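Local coordinates for uncharacterized protein (Thermus thermophilus HB8, PDB 4WVA) that hydrolyses mannosylglycerate, a solute that thermophiles make under osmotic stress, to mannose and glycerate, and also cleaves glucosylglycerate, at residues Tyr185-Asp189 / Pro199-Asp205; His25-Pro29 / His192-Arg198; Gly163-Pro168 / Arg348-Gly352. One frame throughout, in Å; residues are numbered along the deposited sequence.

Overall arrangement
Along the chain the segments run 25-29, 163-168, 185-189, 192-198, 199-205 and 348-352, so contacts 1 and 2 interleave, as do contacts 2 and 3, whereas both segments of contact 1 fall between the two of contact 3. The centre of contact 1 is about 11 Å from that of contact 2, and contact 3 is about 14 Å from each. Most segments are loops between helices of the (alpha/alpha)6 barrel; 199-205 enters helix 201-216. Arg198 of contact 2 joins them: it pairs with Asp189 of contact 1, and its carbonyl meets Arg348 of contact 3. Together the loops line or back the probable substrate pocket.

Contact 1. Residues Tyr185-Asp189 / Pro199-Asp205; sequences YERRD and PRKEDYD
The guanidinium of Arg187 lies flat on one face of the Tyr204 ring, the two planes only 10° apart. Arg187 CZ is 3.7 Å from the Tyr204 ring centroid, a cation-pi stack, and CD of the same arginine adds a CH-pi contact on the same face. Bends at chi2 (-85°) and chi3 (-69°) fold the arginine so that methylene and guanidinium both settle on the ring. At the guanidinium edge, Arg187 NH2 donates to Pro199 O at 3.0 Å. A second tie crosses at Tyr185, whose OH donates to Asp205 OD1 at 2.6 Å, reaching it on the anti side but tilted out of the carboxylate plane, with ring and carboxylate almost perpendicular; Tyr185 OH also rests 3.3 Å from Tyr204 CB.

Asp189 positions the arginine, taking it side-on, NE to OD1 and NH2 to OD2, each bond 2.8 Å long, nearly straight and made with a syn lone pair, which fixes the rotation of the guanidinium over the tyrosine. The first-shell Asp205 is held in turn by Lys201, one helical turn earlier, whose NZ meets OD2 at 2.8 Å. Further out, Asp189 OD2 and Tyr204 OH both bind Arg198, which probably binds substrate. The arrangement is consistent with a second shell behind the probable substrate pocket of a GH63 (alpha/alpha)6 barrel, built where a loop meets the first turn of helix 201-216.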
loop_
_atom_site.group_PDB
_atom_site.type_symbol
_atom_site.label_atom_id
_atom_site.label_comp_id
_atom_site.label_asym_id
_atom_site.label_seq_id
_atom_site.Cartn_x
_atom_site.Cartn_y
_atom_site.Cartn_z
ATOM N N TYR A 185 18.645 32.839 31.963
ATOM C CA TYR A 185 17.288 33.207 31.588
ATOM C C TYR A 185 16.430 32.779 32.749
ATOM O O TYR A 185 16.902 32.083 33.638
ATOM C CB TYR A 185 16.839 32.486 30.301
ATOM C CG TYR A 185 17.070 31.003 30.367
ATOM C CD1 TYR A 185 18.250 30.444 29.893
ATOM C CD2 TYR A 185 16.128 30.156 30.960
ATOM C CE1 TYR A 185 18.485 29.083 29.991
ATOM C CE2 TYR A 185 16.351 28.799 31.061
ATOM C CZ TYR A 185 17.528 28.267 30.572
ATOM O OH TYR A 185 17.751 26.926 30.690
ATOM N N GLU A 186 15.168 33.184 32.725
ATOM C CA GLU A 186 14.279 32.979 33.852
ATOM C C GLU A 186 13.119 32.049 33.484
ATOM O O GLU A 186 12.197 32.473 32.798
ATOM C CB GLU A 186 13.733 34.339 34.314
ATOM C CG GLU A 186 14.765 35.255 34.978
ATOM C CD GLU A 186 15.622 36.025 33.992
ATOM O OE1 GLU A 186 15.065 36.815 33.187
ATOM O OE2 GLU A 186 16.864 35.854 34.035
ATOM N N ARG A 187 13.165 30.810 33.968
ATOM C CA ARG A 187 12.069 29.838 33.773
ATOM C C ARG A 187 10.783 30.350 34.425
ATOM O O ARG A 187 10.828 30.915 35.516
ATOM C CB ARG A 187 12.396 28.477 34.402
ATOM C CG ARG A 187 13.591 27.710 33.826
ATOM C CD ARG A 187 13.237 26.880 32.595
ATOM N NE ARG A 187 12.364 25.743 32.900
ATOM C CZ ARG A 187 12.749 24.495 33.167
ATOM N NH1 ARG A 187 14.030 24.146 33.199
ATOM N NH2 ARG A 187 11.831 23.571 33.402
ATOM N N ARG A 188 9.644 30.145 33.759
ATOM C CA ARG A 188 8.337 30.514 34.303
ATOM C C ARG A 188 7.394 29.309 34.467
ATOM O O ARG A 188 6.399 29.420 35.168
ATOM C CB ARG A 188 7.636 31.569 33.441
ATOM C CG ARG A 188 8.437 32.836 33.131
ATOM C CD ARG A 188 8.606 33.759 34.330
ATOM N NE ARG A 188 7.429 34.567 34.708
ATOM C CZ ARG A 188 7.121 35.789 34.248
ATOM N NH1 ARG A 188 7.855 36.391 33.316
ATOM N NH2 ARG A 188 6.041 36.426 34.720
ATOM N N ASP A 189 7.701 28.182 33.816
ATOM C CA ASP A 189 6.859 26.972 33.909
ATOM C C ASP A 189 6.806 26.409 35.316
ATOM O O ASP A 189 5.806 25.824 35.737
ATOM C CB ASP A 189 7.296 25.888 32.900
ATOM C CG ASP A 189 8.770 25.512 33.003
ATOM O OD1 ASP A 189 9.635 26.431 32.969
ATOM O OD2 ASP A 189 9.098 24.301 33.065
ATOM N N PRO A 199 10.895 19.417 31.859
ATOM C CA PRO A 199 12.256 19.274 31.337
ATOM C C PRO A 199 13.262 19.880 32.304
ATOM O O PRO A 199 12.933 20.826 33.019
ATOM C CB PRO A 199 12.234 20.086 30.036
ATOM C CG PRO A 199 10.797 20.132 29.637
ATOM C CD PRO A 199 10.046 20.204 30.941
ATOM N N ARG A 200 14.458 19.310 32.320
ATOM C CA ARG A 200 15.527 19.788 33.200
ATOM C C ARG A 200 16.203 21.042 32.681
ATOM O O ARG A 200 15.985 21.477 31.556
ATOM C CB ARG A 200 16.558 18.693 33.372
ATOM C CG ARG A 200 16.013 17.471 34.061
ATOM C CD ARG A 200 17.096 16.432 34.211
ATOM N NE ARG A 200 16.562 15.110 34.543
ATOM C CZ ARG A 200 16.735 14.470 35.696
ATOM N NH1 ARG A 200 17.449 15.009 36.680
ATOM N NH2 ARG A 200 16.207 13.261 35.863
ATOM N N LYS A 201 17.057 21.631 33.514
ATOM C CA LYS A 201 17.826 22.787 33.087
ATOM C C LYS A 201 18.609 22.541 31.788
ATOM O O LYS A 201 18.678 23.408 30.919
ATOM C CB LYS A 201 18.810 23.195 34.194
ATOM C CG LYS A 201 19.760 24.297 33.760
ATOM C CD LYS A 201 20.654 24.740 34.911
ATOM C CE LYS A 201 21.528 25.919 34.508
ATOM N NZ LYS A 201 22.468 25.576 33.407
ATOM N N GLU A 202 19.221 21.373 31.685
ATOM C CA GLU A 202 20.090 21.045 30.550
ATOM C C GLU A 202 19.276 20.970 29.263
ATOM O O GLU A 202 19.744 21.328 28.188
ATOM C CB GLU A 202 20.794 19.710 30.801
ATOM C CG GLU A 202 21.844 19.738 31.914
ATOM C CD GLU A 202 21.264 19.855 33.321
ATOM O OE1 GLU A 202 20.107 19.429 33.562
ATOM O OE2 GLU A 202 21.975 20.404 34.194
ATOM N N ASP A 203 18.029 20.533 29.394
ATOM C CA ASP A 203 17.086 20.565 28.263
ATOM C C ASP A 203 16.765 21.993 27.844
ATOM O O ASP A 203 16.957 22.377 26.683
ATOM C CB ASP A 203 15.779 19.856 28.621
ATOM C CG ASP A 203 15.979 18.424 28.993
ATOM O OD1 ASP A 203 16.485 17.660 28.167
ATOM O OD2 ASP A 203 15.634 18.058 30.116
ATOM N N TYR A 204 16.284 22.805 28.784
ATOM C CA TYR A 204 15.969 24.186 28.453
ATOM C C TYR A 204 17.153 24.976 27.911
ATOM O O TYR A 204 16.984 25.790 27.021
ATOM C CB TYR A 204 15.330 24.936 29.622
ATOM C CG TYR A 204 13.819 24.963 29.548
ATOM C CD1 TYR A 204 13.131 26.076 29.082
ATOM C CD2 TYR A 204 13.089 23.874 29.974
ATOM C CE1 TYR A 204 11.738 26.078 29.029
ATOM C CE2 TYR A 204 11.709 23.862 29.918
ATOM C CZ TYR A 204 11.038 24.959 29.464
ATOM O OH TYR A 204 9.654 24.926 29.431
ATOM N N ASP A 205 18.354 24.732 28.436
ATOM C CA ASP A 205 19.536 25.418 27.917
ATOM C C ASP A 205 19.663 25.218 26.409
ATOM O O ASP A 205 19.914 26.157 25.652
ATOM C CB ASP A 205 20.800 24.893 28.601
ATOM C CG ASP A 205 20.985 25.437 30.013
ATOM O OD1 ASP A 205 20.254 26.369 30.423
ATOM O OD2 ASP A 205 21.875 24.914 30.719
#

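Contact 2. Residues His25-Pro29 / His192-Arg198; sequences HGLYP and HVNPEER
His192 lays its imidazole over the peptide joining Gly26 to Leu27, with Leu27 N over the ring centre and Gly26 C nearer the rim. Its first torsion keeps the ring beside its own backbone N and facing the peptide, and His192 CD2 comes within 3.4 Å of Leu27 CA. A side chain on Gly26 would run into His192 CE1, and the positive phi of this residue also favours glycine. The backbone course of the loop sets Leu27 CB against His192 CG at 3.8 Å. Leu27 holds CG anti to its nitrogen (chi1 175°), which lets CD2 touch Val193 CG2 at 3.6 Å and places CD1 over a face of the Arg198 guanidinium. With an alanine in place of His192, the Gly26-Leu27 peptide would lose its flat cover, and the gap opened beside Leu27 CB would probably leave this loop freer to shift.

Arg198, whose NE is paired with Asp189, is bent at chi2 and chi3 and brings NH1 to Tyr28 OH in a 2.9 Å hydrogen bond with an N-H...O angle of 144°. The hydroxyl lies near the guanidinium plane, whereas the tyrosine ring is turned 56° from it. Tyr28 OH also bonds Glu393, the probable proton acceptor, and the amine of a bound Tris. The arginine's positive charge would therefore tend to polarise a hydroxyl that probably binds substrate beside the catalytic carboxylate.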
loop_
_atom_site.group_PDB
_atom_site.type_symbol
_atom_site.label_atom_id
_atom_site.label_comp_id
_atom_site.label_asym_id
_atom_site.label_seq_id
_atom_site.Cartn_x
_atom_site.Cartn_y
_atom_site.Cartn_z
ATOM N N HIS A 25 -4.527 27.352 32.187
ATOM C CA HIS A 25 -4.395 28.659 32.839
ATOM C C HIS A 25 -2.988 28.860 33.394
ATOM O O HIS A 25 -2.450 27.981 34.053
ATOM C CB HIS A 25 -5.395 28.783 33.998
ATOM C CG HIS A 25 -5.323 30.106 34.694
ATOM N ND1 HIS A 25 -4.619 30.289 35.861
ATOM C CD2 HIS A 25 -5.790 31.329 34.338
ATOM C CE1 HIS A 25 -4.689 31.559 36.223
ATOM N NE2 HIS A 25 -5.398 32.212 35.320
ATOM N N GLY A 26 -2.400 30.017 33.124
ATOM C CA GLY A 26 -1.111 30.386 33.707
ATOM C C GLY A 26 0.068 29.751 32.999
ATOM O O GLY A 26 0.941 30.455 32.465
ATOM N N LEU A 27 0.095 28.418 32.999
ATOM C CA LEU A 27 1.201 27.631 32.441
ATOM C C LEU A 27 1.386 27.845 30.933
ATOM O O LEU A 27 2.520 27.999 30.426
ATOM C CB LEU A 27 0.952 26.134 32.748
ATOM C CG LEU A 27 1.925 25.104 32.163
ATOM C CD1 LEU A 27 3.372 25.331 32.593
ATOM C CD2 LEU A 27 1.497 23.693 32.555
ATOM N N TYR A 28 0.264 27.837 30.219
ATOM C CA TYR A 28 0.251 27.970 28.775
ATOM C C TYR A 28 -0.758 29.030 28.350
ATOM O O TYR A 28 -1.822 28.720 27.816
ATOM C CB TYR A 28 -0.115 26.626 28.155
ATOM C CG TYR A 28 0.806 25.472 28.458
ATOM C CD1 TYR A 28 2.162 25.526 28.172
ATOM C CD2 TYR A 28 0.300 24.288 28.990
ATOM C CE1 TYR A 28 2.995 24.455 28.415
ATOM C CE2 TYR A 28 1.119 23.210 29.238
ATOM C CZ TYR A 28 2.473 23.299 28.978
ATOM O OH TYR A 28 3.277 22.210 29.171
ATOM N N PRO A 29 -0.420 30.313 28.566
ATOM C CA PRO A 29 -1.407 31.401 28.493
ATOM C C PRO A 29 -1.561 32.013 27.095
ATOM O O PRO A 29 -1.790 33.226 26.938
ATOM C CB PRO A 29 -0.836 32.402 29.506
ATOM C CG PRO A 29 0.636 32.268 29.296
ATOM C CD PRO A 29 0.881 30.789 29.069
ATOM N N HIS A 192 3.996 26.902 37.914
ATOM C CA HIS A 192 2.776 26.104 37.774
ATOM C C HIS A 192 2.923 24.605 37.956
ATOM O O HIS A 192 1.946 23.929 38.260
ATOM C CB HIS A 192 2.196 26.351 36.390
ATOM C CG HIS A 192 2.238 27.777 35.981
ATOM N ND1 HIS A 192 1.341 28.714 36.444
ATOM C CD2 HIS A 192 3.093 28.441 35.171
ATOM C CE1 HIS A 192 1.637 29.889 35.925
ATOM N NE2 HIS A 192 2.693 29.749 35.155
ATOM N N VAL A 193 4.127 24.086 37.737
ATOM C CA VAL A 193 4.373 22.655 37.734
ATOM C C VAL A 193 5.674 22.375 38.444
ATOM O O VAL A 193 6.658 23.081 38.225
ATOM C CB VAL A 193 4.491 22.133 36.293
ATOM C CG1 VAL A 193 4.773 20.635 36.290
ATOM C CG2 VAL A 193 3.213 22.464 35.531
ATOM N N ASN A 194 5.678 21.336 39.273
ATOM C CA ASN A 194 6.897 20.943 39.959
ATOM C C ASN A 194 8.011 20.625 38.973
ATOM O O ASN A 194 7.774 19.898 38.008
ATOM C CB ASN A 194 6.675 19.734 40.849
ATOM C CG ASN A 194 7.827 19.529 41.814
ATOM O OD1 ASN A 194 8.861 18.951 41.460
ATOM N ND2 ASN A 194 7.667 20.035 43.039
ATOM N N PRO A 195 9.242 21.134 39.224
ATOM C CA PRO A 195 10.348 20.849 38.310
ATOM C C PRO A 195 10.578 19.369 38.001
ATOM O O PRO A 195 11.057 19.069 36.914
ATOM C CB PRO A 195 11.574 21.431 39.051
ATOM C CG PRO A 195 11.009 22.536 39.866
ATOM C CD PRO A 195 9.663 22.039 40.317
ATOM N N GLU A 196 10.244 18.470 38.931
ATOM C CA GLU A 196 10.429 17.030 38.737
ATOM C C GLU A 196 9.543 16.489 37.600
ATOM O O GLU A 196 9.794 15.401 37.082
ATOM C CB GLU A 196 10.148 16.249 40.023
ATOM C CG GLU A 196 11.179 16.464 41.128
ATOM C CD GLU A 196 10.915 15.614 42.366
ATOM O OE1 GLU A 196 10.501 14.441 42.223
ATOM O OE2 GLU A 196 11.129 16.115 43.496
ATOM N N GLU A 197 8.519 17.263 37.220
ATOM C CA GLU A 197 7.577 16.851 36.173
ATOM C C GLU A 197 7.847 17.563 34.854
ATOM O O GLU A 197 7.115 17.371 33.877
ATOM C CB GLU A 197 6.144 17.135 36.644
ATOM C CG GLU A 197 5.736 16.272 37.826
ATOM C CD GLU A 197 4.444 16.715 38.490
ATOM O OE1 GLU A 197 3.676 17.488 37.909
ATOM O OE2 GLU A 197 4.186 16.241 39.620
ATOM N N ARG A 198 8.904 18.361 34.809
ATOM C CA ARG A 198 9.237 19.209 33.664
ATOM C C ARG A 198 10.615 18.890 33.071
ATOM O O ARG A 198 11.422 18.192 33.698
ATOM C CB ARG A 198 9.227 20.670 34.119
ATOM C CG ARG A 198 7.856 21.177 34.546
ATOM C CD ARG A 198 6.878 21.299 33.369
ATOM N NE ARG A 198 7.352 22.242 32.350
ATOM C CZ ARG A 198 6.733 22.476 31.191
ATOM N NH1 ARG A 198 5.604 21.833 30.913
ATOM N NH2 ARG A 198 7.241 23.349 30.317
#

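Contact 3. Residues Gly163-Pro168 / Arg348-Gly352; sequences GMDNSP and RYWRG. With TRS (2-amino-2-hydroxymethyl-propane-1,3-diol), chain D.
Three partners gather at Tyr349 OH: Asp165 OD2, which accepts its proton at 2.8 Å from above the carboxylate plane, and N (2.8 Å) and O3 (2.9 Å) of the bound Tris. At the Trp350 indole edge NE1 donates to Tris O3 at 2.9 Å, almost straight (166°); the single O3 proton can serve Tyr349 OH or Gly163 O, one at a time. Asp165 is the probable proton donor, and Gly163, Tyr349 and Trp350 probably bind substrate, so the position of the Tris, probably from the crystallisation liquor, is consistent with its occupying the sugar-binding site.

Met164 steadies the indole: its CA sits over the centre of the five-membered ring at 3.3 Å (CH-pi), while CG packs on CE3 and SD makes an oblique Met-aromatic contact with the six-membered ring. The backbone N of Trp350 donates to Asn166 OD1 at 2.9 Å, in the carbonyl plane, on a lone pair, a chi1 of 74° turning the amide there. Arg351 NH1 bonds Asn166 O at 2.9 Å, tilted from the carbonyl plane, with Pro168 CG over the guanidinium face.

The two beta turns, Met164-Ser167 (type I) and Arg348-Arg351 (type II'), meet in a buried spot about 12 Å from the chain centre. Val358 of helix 356-368 packs on Met164 and Trp350, Tyr207 of helix 201-216 touches Asp165 and Asn166, and Asp171 of helix 171-175 pairs with Arg351.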
loop_
_atom_site.group_PDB
_atom_site.type_symbol
_atom_site.label_atom_id
_atom_site.label_comp_id
_atom_site.label_asym_id
_atom_site.label_seq_id
_atom_site.Cartn_x
_atom_site.Cartn_y
_atom_site.Cartn_z
ATOM N N GLY A 163 6.113 18.398 19.637
ATOM C CA GLY A 163 5.103 18.436 20.683
ATOM C C GLY A 163 5.443 17.591 21.899
ATOM O O GLY A 163 4.709 17.620 22.894
ATOM N N MET A 164 6.568 16.879 21.844
ATOM C CA MET A 164 6.973 15.913 22.854
ATOM C C MET A 164 8.352 16.330 23.359
ATOM O O MET A 164 9.383 15.675 23.155
ATOM C CB MET A 164 6.964 14.502 22.282
ATOM C CG MET A 164 5.623 14.138 21.693
ATOM S SD MET A 164 5.603 12.438 21.100
ATOM C CE MET A 164 3.963 12.309 20.383
ATOM N N ASP A 165 8.328 17.465 24.050
ATOM C CA ASP A 165 9.509 18.315 24.209
ATOM C C ASP A 165 10.760 17.578 24.670
ATOM O O ASP A 165 11.827 17.741 24.094
ATOM C CB ASP A 165 9.240 19.448 25.213
ATOM C CG ASP A 165 7.969 20.229 24.944
ATOM O OD1 ASP A 165 7.238 19.977 23.955
ATOM O OD2 ASP A 165 7.687 21.141 25.761
ATOM N N ASN A 166 10.635 16.788 25.732
ATOM C CA ASN A 166 11.776 16.100 26.320
ATOM C C ASN A 166 11.750 14.587 26.113
ATOM O O ASN A 166 12.269 13.824 26.931
ATOM C CB ASN A 166 11.922 16.457 27.810
ATOM C CG ASN A 166 10.871 15.794 28.676
ATOM O OD1 ASN A 166 9.787 15.414 28.192
ATOM N ND2 ASN A 166 11.176 15.640 29.965
ATOM N N SER A 167 11.130 14.140 25.022
ATOM C CA SER A 167 11.171 12.718 24.682
ATOM C C SER A 167 12.617 12.217 24.762
ATOM O O SER A 167 13.507 12.912 24.283
ATOM C CB SER A 167 10.689 12.500 23.255
ATOM O OG SER A 167 10.755 11.118 22.924
ATOM N N PRO A 168 12.854 11.027 25.361
ATOM C CA PRO A 168 14.225 10.480 25.380
ATOM C C PRO A 168 14.818 10.291 23.991
ATOM O O PRO A 168 16.043 10.246 23.846
ATOM C CB PRO A 168 14.064 9.146 26.106
ATOM C CG PRO A 168 12.874 9.359 26.973
ATOM C CD PRO A 168 11.935 10.138 26.087
ATOM N N ARG A 348 7.958 12.461 34.586
ATOM C CA ARG A 348 8.614 13.586 33.912
ATOM C C ARG A 348 8.206 13.759 32.449
ATOM O O ARG A 348 8.959 13.390 31.539
ATOM C CB ARG A 348 10.145 13.540 34.036
ATOM C CG ARG A 348 10.768 14.899 33.754
ATOM C CD ARG A 348 12.278 14.889 33.731
ATOM N NE ARG A 348 12.845 14.618 35.050
ATOM C CZ ARG A 348 13.072 15.538 35.988
ATOM N NH1 ARG A 348 12.776 16.824 35.810
ATOM N NH2 ARG A 348 13.604 15.156 37.139
ATOM N N TYR A 349 7.005 14.304 32.256
ATOM C CA TYR A 349 6.596 14.936 31.003
ATOM C C TYR A 349 6.484 13.881 29.893
ATOM O O TYR A 349 5.573 13.062 29.948
ATOM C CB TYR A 349 7.553 16.103 30.678
ATOM C CG TYR A 349 7.026 17.243 29.830
ATOM C CD1 TYR A 349 5.692 17.636 29.858
ATOM C CD2 TYR A 349 7.893 18.004 29.063
ATOM C CE1 TYR A 349 5.238 18.717 29.111
ATOM C CE2 TYR A 349 7.450 19.075 28.323
ATOM C CZ TYR A 349 6.119 19.428 28.333
ATOM O OH TYR A 349 5.681 20.513 27.587
ATOM N N TRP A 350 7.381 13.902 28.904
ATOM C CA TRP A 350 7.342 12.913 27.804
ATOM C C TRP A 350 8.285 11.722 27.952
ATOM O O TRP A 350 8.543 11.010 26.988
ATOM C CB TRP A 350 7.576 13.650 26.474
ATOM C CG TRP A 350 6.449 14.535 26.094
ATOM C CD1 TRP A 350 6.344 15.855 26.316
ATOM C CD2 TRP A 350 5.251 14.143 25.418
ATOM N NE1 TRP A 350 5.160 16.339 25.826
ATOM C CE2 TRP A 350 4.467 15.300 25.263
ATOM C CE3 TRP A 350 4.776 12.930 24.917
ATOM C CZ2 TRP A 350 3.227 15.283 24.638
ATOM C CZ3 TRP A 350 3.527 12.909 24.314
ATOM C CH2 TRP A 350 2.778 14.073 24.165
ATOM N N ARG A 351 8.762 11.461 29.170
ATOM C CA ARG A 351 9.699 10.389 29.413
ATOM C C ARG A 351 9.067 9.202 30.147
ATOM O O ARG A 351 9.765 8.423 30.781
ATOM C CB ARG A 351 10.904 10.951 30.194
ATOM C CG ARG A 351 11.516 12.149 29.489
ATOM C CD ARG A 351 12.739 12.679 30.203
ATOM N NE ARG A 351 13.902 11.808 30.105
ATOM C CZ ARG A 351 14.817 11.840 29.135
ATOM N NH1 ARG A 351 14.706 12.665 28.095
ATOM N NH2 ARG A 351 15.870 11.021 29.216
ATOM N N GLY A 352 7.746 9.040 30.036
ATOM C CA GLY A 352 7.057 7.944 30.733
ATOM C C GLY A 352 5.567 8.152 30.981
ATOM O O GLY A 352 4.774 7.215 30.823
HETATM C C TRS D . 3.179 21.330 25.430
HETATM C C1 TRS D . 1.781 21.476 24.850
HETATM C C2 TRS D . 3.841 22.711 25.404
HETATM C C3 TRS D . 3.991 20.277 24.680
HETATM N N TRS D . 3.041 20.824 26.818
HETATM O O1 TRS D . 1.030 22.466 25.588
HETATM O O2 TRS D . 5.264 22.698 25.600
HETATM O O3 TRS D . 4.236 19.104 25.494
HETATM O O HOH W 1 8.634 10.366 24.359
#